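Local coordinates for DNA helicase RecQ (Deinococcus radiodurans, PDB 4Q48), which probably couples ATP hydrolysis to the unwinding of duplex DNA while translocating in the 3'-5' direction, and is represented here by its catalytic core, at residues A[264-269]-A[273-278]; A[213-218]-A[231-236]; A[480-485]-A[503-508]; A[415-420]-A[475-480]. All blocks are in the same frame, centred on the assembly; numbering follows the deposited sequence.

Interaction 1. Residues A[264-269]-A[273-278]; sequences LAYHAG and TERNNV
Y266 and R275 form the closest backbone approach, their CA atoms 6.5 Å apart, where strand 264-266 and helix 273-278 run at 121° to each other. The two elements belong to a beta-alpha-beta unit of the second RecA-like helicase domain: strand 263-266 is an outermost strand of the parallel sheet, and helix 272-284 carries the chain to the neighbouring strand, 289-292. L264 and Y266 both meet V278. The CG1 methyl of V278 lies 4.0 Å from L264 CD1 and 3.8 Å from Y266 CD1, so one branch serves two strand residues, while its other branch, CG2, lies 3.6 Å from A265 O. The chi1 of Y266, -173°, sets CG opposite the main-chain nitrogen and swings the ring across to R275, whose CG sits 3.3 Å from Y266 CE1 on an oblique approach. The carbonyl O of R275 lies in the plane of the same ring, at its edge. Beyond CG the arginine turns at chi3 (-44°) toward the loop after the strand. Replacing R275 by an alanine would probably uncover this part of the tyrosine ring and leave the loop carbonyls without the guanidinium beside them. V249 and A253 of helix 246-258 meet the side chain of A265. The R275 guanidinium presents its edge to A268 O and G269 O, with R275 NH2 2.9 Å from A268 O.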
# COMPACT_ATOMS: atom_id res chain seq x y z
N LEU A 264 23.23 -1.20 16.81
CA LEU A 264 23.29 -2.65 16.69
C LEU A 264 22.90 -3.11 15.30
O LEU A 264 22.06 -2.49 14.65
CB LEU A 264 22.36 -3.32 17.71
CG LEU A 264 22.38 -2.89 19.18
CD1 LEU A 264 21.34 -3.70 19.96
CD2 LEU A 264 23.76 -3.04 19.78
N ALA A 265 23.48 -4.23 14.87
CA ALA A 265 23.11 -4.79 13.58
C ALA A 265 21.95 -5.77 13.77
O ALA A 265 21.85 -6.42 14.81
CB ALA A 265 24.31 -5.48 12.93
N TYR A 266 21.09 -5.87 12.76
CA TYR A 266 19.90 -6.72 12.78
C TYR A 266 19.59 -7.11 11.34
O TYR A 266 19.07 -6.29 10.56
CB TYR A 266 18.73 -5.98 13.42
CG TYR A 266 17.45 -6.76 13.68
CD1 TYR A 266 17.36 -7.67 14.72
CD2 TYR A 266 16.30 -6.51 12.94
CE1 TYR A 266 16.18 -8.34 14.99
CE2 TYR A 266 15.11 -7.17 13.19
CZ TYR A 266 15.06 -8.09 14.22
OH TYR A 266 13.88 -8.77 14.47
N HIS A 267 19.93 -8.35 10.97
CA HIS A 267 19.75 -8.83 9.61
C HIS A 267 19.43 -10.32 9.57
O HIS A 267 19.59 -11.03 10.56
CB HIS A 267 21.01 -8.49 8.78
CG HIS A 267 22.28 -9.03 9.35
ND1 HIS A 267 22.60 -10.37 9.31
CD2 HIS A 267 23.24 -8.44 10.08
CE1 HIS A 267 23.76 -10.56 9.92
NE2 HIS A 267 24.16 -9.40 10.41
N ALA A 268 19.01 -10.80 8.39
CA ALA A 268 18.54 -12.17 8.22
C ALA A 268 19.62 -13.16 8.61
O ALA A 268 19.36 -14.34 8.88
CB ALA A 268 18.10 -12.39 6.76
N GLY A 269 20.85 -12.66 8.65
CA GLY A 269 22.03 -13.48 8.84
C GLY A 269 22.28 -14.15 10.18
O GLY A 269 21.59 -15.10 10.54
N THR A 273 19.66 -16.12 18.51
CA THR A 273 19.63 -15.60 19.88
C THR A 273 19.90 -14.09 20.01
O THR A 273 19.05 -13.37 20.54
CB THR A 273 20.65 -16.35 20.76
OG1 THR A 273 21.91 -16.40 20.08
CG2 THR A 273 20.15 -17.78 21.06
N GLU A 274 21.06 -13.63 19.51
CA GLU A 274 21.36 -12.20 19.34
C GLU A 274 20.16 -11.45 18.72
O GLU A 274 19.90 -10.32 19.08
CB GLU A 274 22.61 -11.97 18.49
CG GLU A 274 22.41 -12.26 17.03
CD GLU A 274 23.65 -12.06 16.19
OE1 GLU A 274 24.69 -11.55 16.71
OE2 GLU A 274 23.58 -12.37 14.97
N ARG A 275 19.50 -12.06 17.73
CA ARG A 275 18.42 -11.39 17.03
C ARG A 275 17.27 -11.13 17.99
O ARG A 275 16.63 -10.07 17.97
CB ARG A 275 17.92 -12.21 15.84
CG ARG A 275 16.67 -11.60 15.19
CD ARG A 275 16.12 -12.41 14.02
NE ARG A 275 17.21 -12.85 13.15
CZ ARG A 275 17.10 -13.79 12.23
NH1 ARG A 275 15.93 -14.40 12.03
NH2 ARG A 275 18.15 -14.12 11.50
N ASN A 276 17.05 -12.10 18.86
CA ASN A 276 16.06 -11.97 19.89
C ASN A 276 16.65 -11.02 20.93
O ASN A 276 15.94 -10.20 21.51
CB ASN A 276 15.71 -13.35 20.46
CG ASN A 276 14.29 -13.43 20.99
OD1 ASN A 276 13.37 -12.78 20.48
ND2 ASN A 276 14.09 -14.26 22.01
N ASN A 277 17.97 -11.12 21.11
CA ASN A 277 18.73 -10.24 22.00
C ASN A 277 18.69 -8.77 21.55
O ASN A 277 18.56 -7.86 22.38
CB ASN A 277 20.19 -10.74 22.09
CG ASN A 277 21.13 -9.80 22.85
OD1 ASN A 277 21.43 -8.69 22.40
ND2 ASN A 277 21.64 -10.28 23.98
N VAL A 278 18.80 -8.55 20.25
CA VAL A 278 18.75 -7.20 19.70
C VAL A 278 17.36 -6.63 19.85
O VAL A 278 17.21 -5.47 20.23
CB VAL A 278 19.18 -7.13 18.22
CG1 VAL A 278 18.89 -5.76 17.64
CG2 VAL A 278 20.66 -7.44 18.10

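Interaction 2. Residues A[213-218]-A[231-236]; sequences QYRVGL and REEHPG
R215 and E233 form a two-pronged, end-on salt bridge. NH1 of R215 donates to OE2 of E233 at 2.6 Å, and NH2 of R215 to OE1 of E233 at 2.7 Å, with N-H...O angles of 160° and 165°. Both oxygens offer their syn lone pairs, and the guanidinium and carboxylate planes are only 9° apart, so the two groups meet edge to edge in nearly one plane. Q213, on the same strand, takes the adjoining side of the guanidinium. Its OE1 accepts from R215 NE at 3.0 Å, in the carbonyl plane and on a lone pair, and from R215 NH2 at 3.2 Å, that donor standing above the carbonyl plane. All three guanidinium nitrogens are thus engaged, which holds the flat group against rotation. A leucine in place of R215 would probably leave the E233 carboxylate without its counter-charge and rob Q213 OE1 of both donors. Strand 212-218 is an outermost strand of the parallel sheet in the second RecA-like domain, and E233 stands at the end of helix 222-233, which follows it in the chain; the bridge ties this helix end to the edge strand. The zinc-binding region adjoins this pair: Q213 NE2 is hydrogen-bonded to N400 OD1, and D402 touches R215 while accepting from V216 N. Next to E233, the helix gives way at H234, a buried residue whose NE2 pairs with T335 OG1.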
# COMPACT_ATOMS: atom_id res chain seq x y z
N GLN A 213 7.09 13.38 10.27
CA GLN A 213 7.46 14.34 9.24
C GLN A 213 8.27 13.66 8.12
O GLN A 213 9.26 12.99 8.42
CB GLN A 213 8.25 15.50 9.83
CG GLN A 213 8.96 16.32 8.79
CD GLN A 213 9.46 17.66 9.28
OE1 GLN A 213 10.61 18.06 9.02
NE2 GLN A 213 8.61 18.38 10.00
N TYR A 214 7.84 13.78 6.86
CA TYR A 214 8.54 13.06 5.77
C TYR A 214 9.61 13.91 5.04
O TYR A 214 9.36 15.06 4.66
CB TYR A 214 7.53 12.52 4.75
CG TYR A 214 6.62 11.47 5.34
CD1 TYR A 214 6.97 10.13 5.36
CD2 TYR A 214 5.41 11.85 5.93
CE1 TYR A 214 6.13 9.18 5.92
CE2 TYR A 214 4.58 10.92 6.51
CZ TYR A 214 4.94 9.59 6.50
OH TYR A 214 4.07 8.69 7.08
N ARG A 215 10.81 13.33 4.92
CA ARG A 215 11.90 13.97 4.20
C ARG A 215 12.66 13.04 3.29
O ARG A 215 13.09 11.95 3.70
CB ARG A 215 12.91 14.59 5.16
CG ARG A 215 12.42 15.74 6.01
CD ARG A 215 13.60 16.26 6.80
NE ARG A 215 13.16 16.71 8.11
CZ ARG A 215 13.98 16.94 9.12
NH1 ARG A 215 15.27 16.74 8.95
NH2 ARG A 215 13.49 17.34 10.28
N VAL A 216 12.85 13.50 2.05
CA VAL A 216 13.69 12.81 1.08
C VAL A 216 14.65 13.86 0.53
O VAL A 216 14.27 14.99 0.29
CB VAL A 216 12.85 12.17 -0.05
CG1 VAL A 216 13.75 11.43 -1.00
CG2 VAL A 216 11.78 11.23 0.52
N GLY A 217 15.91 13.50 0.36
CA GLY A 217 16.88 14.44 -0.16
C GLY A 217 18.01 13.70 -0.86
O GLY A 217 18.05 12.45 -0.82
N LEU A 218 18.95 14.46 -1.42
CA LEU A 218 20.00 13.88 -2.27
C LEU A 218 21.14 13.29 -1.46
O LEU A 218 21.62 13.93 -0.55
CB LEU A 218 20.53 14.97 -3.23
CG LEU A 218 21.79 14.62 -4.03
CD1 LEU A 218 21.59 13.34 -4.79
CD2 LEU A 218 22.22 15.75 -4.97
N ARG A 231 22.74 13.80 15.37
CA ARG A 231 23.22 14.65 16.46
C ARG A 231 22.47 15.96 16.52
O ARG A 231 22.15 16.46 17.60
CB ARG A 231 24.72 14.92 16.33
CG ARG A 231 25.57 13.81 16.93
CD ARG A 231 27.05 14.02 16.67
NE ARG A 231 27.82 12.88 17.15
CZ ARG A 231 29.09 12.66 16.84
NH1 ARG A 231 29.74 13.51 16.03
NH2 ARG A 231 29.71 11.58 17.31
N GLU A 232 22.20 16.53 15.36
CA GLU A 232 21.54 17.82 15.34
C GLU A 232 20.08 17.66 15.79
O GLU A 232 19.60 18.48 16.58
CB GLU A 232 21.66 18.46 13.94
CG GLU A 232 20.80 19.70 13.70
CD GLU A 232 21.16 20.86 14.60
OE1 GLU A 232 22.37 21.21 14.69
OE2 GLU A 232 20.23 21.41 15.24
N GLU A 233 19.39 16.61 15.35
CA GLU A 233 17.94 16.54 15.58
C GLU A 233 17.45 15.42 16.51
O GLU A 233 16.37 15.55 17.11
CB GLU A 233 17.19 16.42 14.24
CG GLU A 233 16.92 17.76 13.57
CD GLU A 233 16.00 17.65 12.34
OE1 GLU A 233 14.77 17.76 12.57
OE2 GLU A 233 16.49 17.46 11.18
N HIS A 234 18.21 14.32 16.65
CA HIS A 234 17.76 13.22 17.50
C HIS A 234 18.85 12.60 18.39
O HIS A 234 18.93 11.38 18.51
CB HIS A 234 17.10 12.15 16.64
CG HIS A 234 15.80 12.59 16.04
ND1 HIS A 234 14.63 12.64 16.77
CD2 HIS A 234 15.50 13.06 14.81
CE1 HIS A 234 13.66 13.11 16.00
NE2 HIS A 234 14.17 13.36 14.80
N PRO A 235 19.63 13.46 19.08
CA PRO A 235 20.88 13.10 19.74
C PRO A 235 20.90 11.78 20.51
O PRO A 235 21.80 10.97 20.24
CB PRO A 235 21.08 14.26 20.70
CG PRO A 235 20.42 15.40 20.01
CD PRO A 235 19.22 14.84 19.43
N GLY A 236 19.97 11.55 21.44
CA GLY A 236 20.04 10.31 22.20
C GLY A 236 18.83 9.41 22.06
O GLY A 236 18.55 8.61 22.94

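Interaction 3. Residues A[480-485]-A[503-508]; sequences LGYLSA and EGQKLL
L480 and L507 mark the nearest backbone approach, with their CA atoms 9.5 Å apart, so the two segments meet through side chains and not through paired main chains. The setting is the RQC domain, a winged helix: helix 467-479 ends in a Schellman motif at G481, whose positive phi (81°) turns the chain into strand 483-484, which pairs antiparallel with 492-493. Segment 503-508 is irregular and follows helix 498-501. Its main chain is anchored by neighbours of its own, with Q505 bonded to G499 and L507 to L413. Two separate side-chain contacts join it to the turn. The first is apolar: the CD1 methyls of L480 and L507 lie 4.0 Å apart. The first torsion of L507 turns CG opposite its main-chain nitrogen, and this carries the methyls to the helix terminus; the side chain also packs on A417 and I500. The second contact is polar and involves the buried Y482. Its side chain packs against L477 and I500, while the hydroxyl extends to the amide of Q505. Ring and amide planes are 61° apart, so the two groups do not stack, and the amide oxygen comes to the edge of the ring, near its plane. Y482 OH donates to Q505 OE1 at 3.1 Å, with the donor tilted 17° from the carbonyl plane of the glutamine.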
# COMPACT_ATOMS: atom_id res chain seq x y z
N LEU A 480 1.45 10.67 -12.21
CA LEU A 480 0.66 11.24 -11.13
C LEU A 480 -0.81 10.77 -11.21
O LEU A 480 -1.65 11.12 -10.35
CB LEU A 480 0.78 12.76 -11.16
CG LEU A 480 2.21 13.24 -10.79
CD1 LEU A 480 2.53 14.69 -11.19
CD2 LEU A 480 2.51 13.05 -9.29
N GLY A 481 -1.12 9.95 -12.21
CA GLY A 481 -2.45 9.37 -12.37
C GLY A 481 -3.47 10.30 -13.03
O GLY A 481 -4.68 10.05 -12.94
N TYR A 482 -3.01 11.36 -13.68
CA TYR A 482 -3.92 12.15 -14.49
C TYR A 482 -4.18 11.41 -15.78
O TYR A 482 -5.24 11.55 -16.38
CB TYR A 482 -3.36 13.52 -14.78
CG TYR A 482 -3.30 14.40 -13.57
CD1 TYR A 482 -4.43 15.04 -13.09
CD2 TYR A 482 -2.11 14.57 -12.87
CE1 TYR A 482 -4.36 15.84 -11.98
CE2 TYR A 482 -2.05 15.35 -11.77
CZ TYR A 482 -3.17 15.98 -11.33
OH TYR A 482 -3.08 16.77 -10.22
N LEU A 483 -3.22 10.58 -16.18
CA LEU A 483 -3.45 9.66 -17.28
C LEU A 483 -3.23 8.26 -16.79
O LEU A 483 -2.45 8.02 -15.88
CB LEU A 483 -2.55 9.92 -18.47
CG LEU A 483 -2.76 11.25 -19.15
CD1 LEU A 483 -1.65 11.40 -20.15
CD2 LEU A 483 -4.10 11.26 -19.80
N SER A 484 -3.89 7.32 -17.45
CA SER A 484 -3.76 5.92 -17.10
C SER A 484 -3.31 5.25 -18.37
O SER A 484 -3.81 5.56 -19.47
CB SER A 484 -5.08 5.35 -16.59
OG SER A 484 -4.86 4.12 -15.94
N ALA A 485 -2.32 4.38 -18.26
CA ALA A 485 -1.73 3.82 -19.47
C ALA A 485 -2.34 2.50 -19.85
O ALA A 485 -3.01 2.40 -20.85
CB ALA A 485 -0.24 3.66 -19.33
N GLU A 503 -10.85 22.19 -12.03
CA GLU A 503 -10.76 22.59 -10.64
C GLU A 503 -9.45 23.32 -10.26
O GLU A 503 -9.08 23.38 -9.08
CB GLU A 503 -10.92 21.35 -9.75
CG GLU A 503 -12.18 20.53 -9.96
CD GLU A 503 -12.08 19.12 -9.34
OE1 GLU A 503 -11.00 18.79 -8.78
OE2 GLU A 503 -13.06 18.34 -9.42
N GLY A 504 -8.76 23.89 -11.23
CA GLY A 504 -7.62 24.75 -10.93
C GLY A 504 -6.31 24.11 -10.43
O GLY A 504 -5.34 24.82 -10.12
N GLN A 505 -6.27 22.79 -10.33
CA GLN A 505 -5.02 22.13 -9.95
C GLN A 505 -3.90 22.42 -10.96
O GLN A 505 -4.15 22.63 -12.14
CB GLN A 505 -5.24 20.62 -9.81
CG GLN A 505 -5.63 20.17 -8.40
CD GLN A 505 -6.24 18.75 -8.36
OE1 GLN A 505 -5.75 17.83 -9.01
NE2 GLN A 505 -7.31 18.58 -7.55
N LYS A 506 -2.66 22.42 -10.47
CA LYS A 506 -1.50 22.80 -11.26
C LYS A 506 -0.62 21.59 -11.51
O LYS A 506 -0.55 20.69 -10.68
CB LYS A 506 -0.66 23.87 -10.56
CG LYS A 506 -1.22 25.27 -10.46
CD LYS A 506 -0.24 26.14 -9.66
CE LYS A 506 -0.82 27.51 -9.21
NZ LYS A 506 -0.98 28.57 -10.27
N LEU A 507 0.07 21.56 -12.65
CA LEU A 507 1.13 20.57 -12.86
C LEU A 507 2.51 21.19 -12.66
O LEU A 507 2.92 22.02 -13.46
CB LEU A 507 1.05 19.98 -14.26
CG LEU A 507 2.19 19.04 -14.58
CD1 LEU A 507 2.13 17.85 -13.63
CD2 LEU A 507 2.16 18.60 -16.03
N LEU A 508 3.23 20.83 -11.60
CA LEU A 508 4.55 21.41 -11.35
C LEU A 508 5.67 20.38 -11.41
O LEU A 508 5.63 19.38 -10.72
CB LEU A 508 4.59 22.11 -9.99
CG LEU A 508 3.42 23.05 -9.64
CD1 LEU A 508 3.66 23.81 -8.34
CD2 LEU A 508 3.15 24.03 -10.78

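Interaction 4. Residues A[415-420]-A[475-480]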
# COMPACT_ATOMS: atom_id res chain seq x y z
N ARG A 415 -0.62 24.64 -18.10
CA ARG A 415 -1.19 25.00 -19.40
C ARG A 415 -0.96 23.85 -20.38
O ARG A 415 -1.84 23.49 -21.18
CB ARG A 415 -0.53 26.30 -19.88
CG ARG A 415 -0.92 26.88 -21.24
CD ARG A 415 -0.23 28.25 -21.50
NE ARG A 415 1.25 28.21 -21.48
CZ ARG A 415 2.04 29.07 -20.83
NH1 ARG A 415 1.52 30.08 -20.12
NH2 ARG A 415 3.37 28.93 -20.88
N GLU A 416 0.23 23.27 -20.32
CA GLU A 416 0.59 22.18 -21.21
C GLU A 416 -0.14 20.89 -20.80
O GLU A 416 -0.55 20.10 -21.65
CB GLU A 416 2.11 21.97 -21.22
CG GLU A 416 2.92 23.00 -22.03
CD GLU A 416 3.11 24.35 -21.31
OE1 GLU A 416 2.65 24.54 -20.15
OE2 GLU A 416 3.74 25.24 -21.92
N ALA A 417 -0.28 20.70 -19.49
CA ALA A 417 -1.01 19.55 -18.98
C ALA A 417 -2.43 19.58 -19.51
O ALA A 417 -2.94 18.56 -19.96
CB ALA A 417 -1.00 19.49 -17.47
N GLN A 418 -3.06 20.77 -19.49
CA GLN A 418 -4.43 20.89 -19.99
C GLN A 418 -4.49 20.54 -21.49
O GLN A 418 -5.33 19.73 -21.91
CB GLN A 418 -4.99 22.29 -19.77
CG GLN A 418 -5.13 22.77 -18.33
CD GLN A 418 -5.48 24.27 -18.25
OE1 GLN A 418 -5.43 25.00 -19.25
NE2 GLN A 418 -5.84 24.73 -17.07
N MET A 419 -3.60 21.13 -22.29
CA MET A 419 -3.54 20.80 -23.70
C MET A 419 -3.44 19.30 -23.91
O MET A 419 -4.14 18.72 -24.74
CB MET A 419 -2.37 21.45 -24.38
CG MET A 419 -2.59 22.84 -24.77
SD MET A 419 -1.04 23.48 -25.43
CE MET A 419 -1.11 25.15 -24.76
N ALA A 420 -2.59 18.67 -23.11
CA ALA A 420 -2.35 17.26 -23.29
C ALA A 420 -3.59 16.47 -22.91
O ALA A 420 -4.02 15.60 -23.67
CB ALA A 420 -1.14 16.81 -22.48
N ARG A 475 4.60 11.79 -19.37
CA ARG A 475 5.03 10.84 -18.35
C ARG A 475 4.58 11.33 -17.02
O ARG A 475 4.14 10.58 -16.15
CB ARG A 475 6.54 10.64 -18.38
CG ARG A 475 6.99 9.71 -19.51
CD ARG A 475 8.46 9.32 -19.40
NE ARG A 475 9.32 10.50 -19.39
CZ ARG A 475 9.79 11.07 -20.50
NH1 ARG A 475 9.50 10.53 -21.68
NH2 ARG A 475 10.58 12.15 -20.42
N GLN A 476 4.68 12.64 -16.87
CA GLN A 476 4.39 13.26 -15.61
C GLN A 476 2.91 13.08 -15.30
O GLN A 476 2.54 12.73 -14.17
CB GLN A 476 4.79 14.74 -15.65
CG GLN A 476 4.97 15.29 -14.27
CD GLN A 476 6.24 14.75 -13.60
OE1 GLN A 476 7.32 14.69 -14.22
NE2 GLN A 476 6.08 14.26 -12.37
N LEU A 477 2.07 13.27 -16.32
CA LEU A 477 0.62 13.12 -16.14
C LEU A 477 0.30 11.66 -15.90
O LEU A 477 -0.60 11.33 -15.13
CB LEU A 477 -0.15 13.65 -17.34
CG LEU A 477 -0.23 15.17 -17.42
CD1 LEU A 477 -0.72 15.63 -18.79
CD2 LEU A 477 -1.10 15.70 -16.31
N VAL A 478 1.07 10.78 -16.53
CA VAL A 478 0.85 9.35 -16.32
C VAL A 478 1.25 9.01 -14.90
O VAL A 478 0.46 8.39 -14.17
CB VAL A 478 1.64 8.47 -17.32
CG1 VAL A 478 1.51 7.00 -16.93
CG2 VAL A 478 1.10 8.67 -18.73
N SER A 479 2.46 9.41 -14.50
CA SER A 479 2.96 9.05 -13.17
C SER A 479 2.09 9.52 -12.04
O SER A 479 1.97 8.82 -11.05
CB SER A 479 4.36 9.57 -12.94
OG SER A 479 5.26 8.81 -13.71
N LEU A 480 1.45 10.67 -12.21
CA LEU A 480 0.66 11.24 -11.13
C LEU A 480 -0.81 10.77 -11.21
O LEU A 480 -1.65 11.12 -10.35
CB LEU A 480 0.78 12.76 -11.16
CG LEU A 480 2.21 13.24 -10.79
CD1 LEU A 480 2.53 14.69 -11.19
CD2 LEU A 480 2.51 13.05 -9.29
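L477 is the residue of helix 475-479 that reaches segment 415-420, where it meets A417 and A420. Just before it, Q476 turns its side chain to L507 instead. The CA atoms of A417 and L477 are 7.2 Å apart, the nearest backbone approach across the two segments. At L477 itself CG lies anti to the carbonyl carbon (chi1 -76°), and the forked end is presented to the other helix. L477 CD1 lies 3.9 Å from A420 CB and equally close, 3.9 Å, to A417 O; L477 CD2 rests 4.0 Å from A417 CB. The leucine therefore spans two alanines about one helical turn apart: CD1 reaches both, and CD2 meets A417. Because both partners end at CB, the leucine tip comes up close to the opposing main chain, as its contact with the A417 carbonyl records. All three residues are buried, and no hydrogen bond crosses between the segments. This is helix-to-helix packing inside the winged-helix RQC domain, between helix 414-426 and helix 467-479. I500 of helix 498-501 also touches both A417 and L477, and L474, one turn earlier on helix 467-479, touches A420. Further along, V478 packs on L491. S479 OG is hydrogen-bonded to D370 of helix 359-376, linking this helix to the preceding part of the core. At L480, whose N donates to Q476 O at 3.0 Å, the side chain contacts T374 of that same helix 359-376.

In the fold
Interactions 3 and 4 form one continuous core in the RQC domain, their centres 6 Å apart and L480 common to both. L507 CD2 packs 3.6 Å from A417 CB, Y482 CB lies 3.5 Å from L477 CD2, and L483 N probably donates to L477 O. Interactions 1 and 2 share a different frame, the parallel sheet of the second RecA-like domain, which they reach at its two outermost strands with centres 25 Å apart. Interaction 2 lies nearest the zinc site of C381, C398, C401 and C404, the R215 side chain being about 10 Å from the zinc ion. In interaction 3 the side chain of L480 is about 13 Å from the bound zinc ion. Interaction 1 is 45 Å from interaction 3, centre to centre.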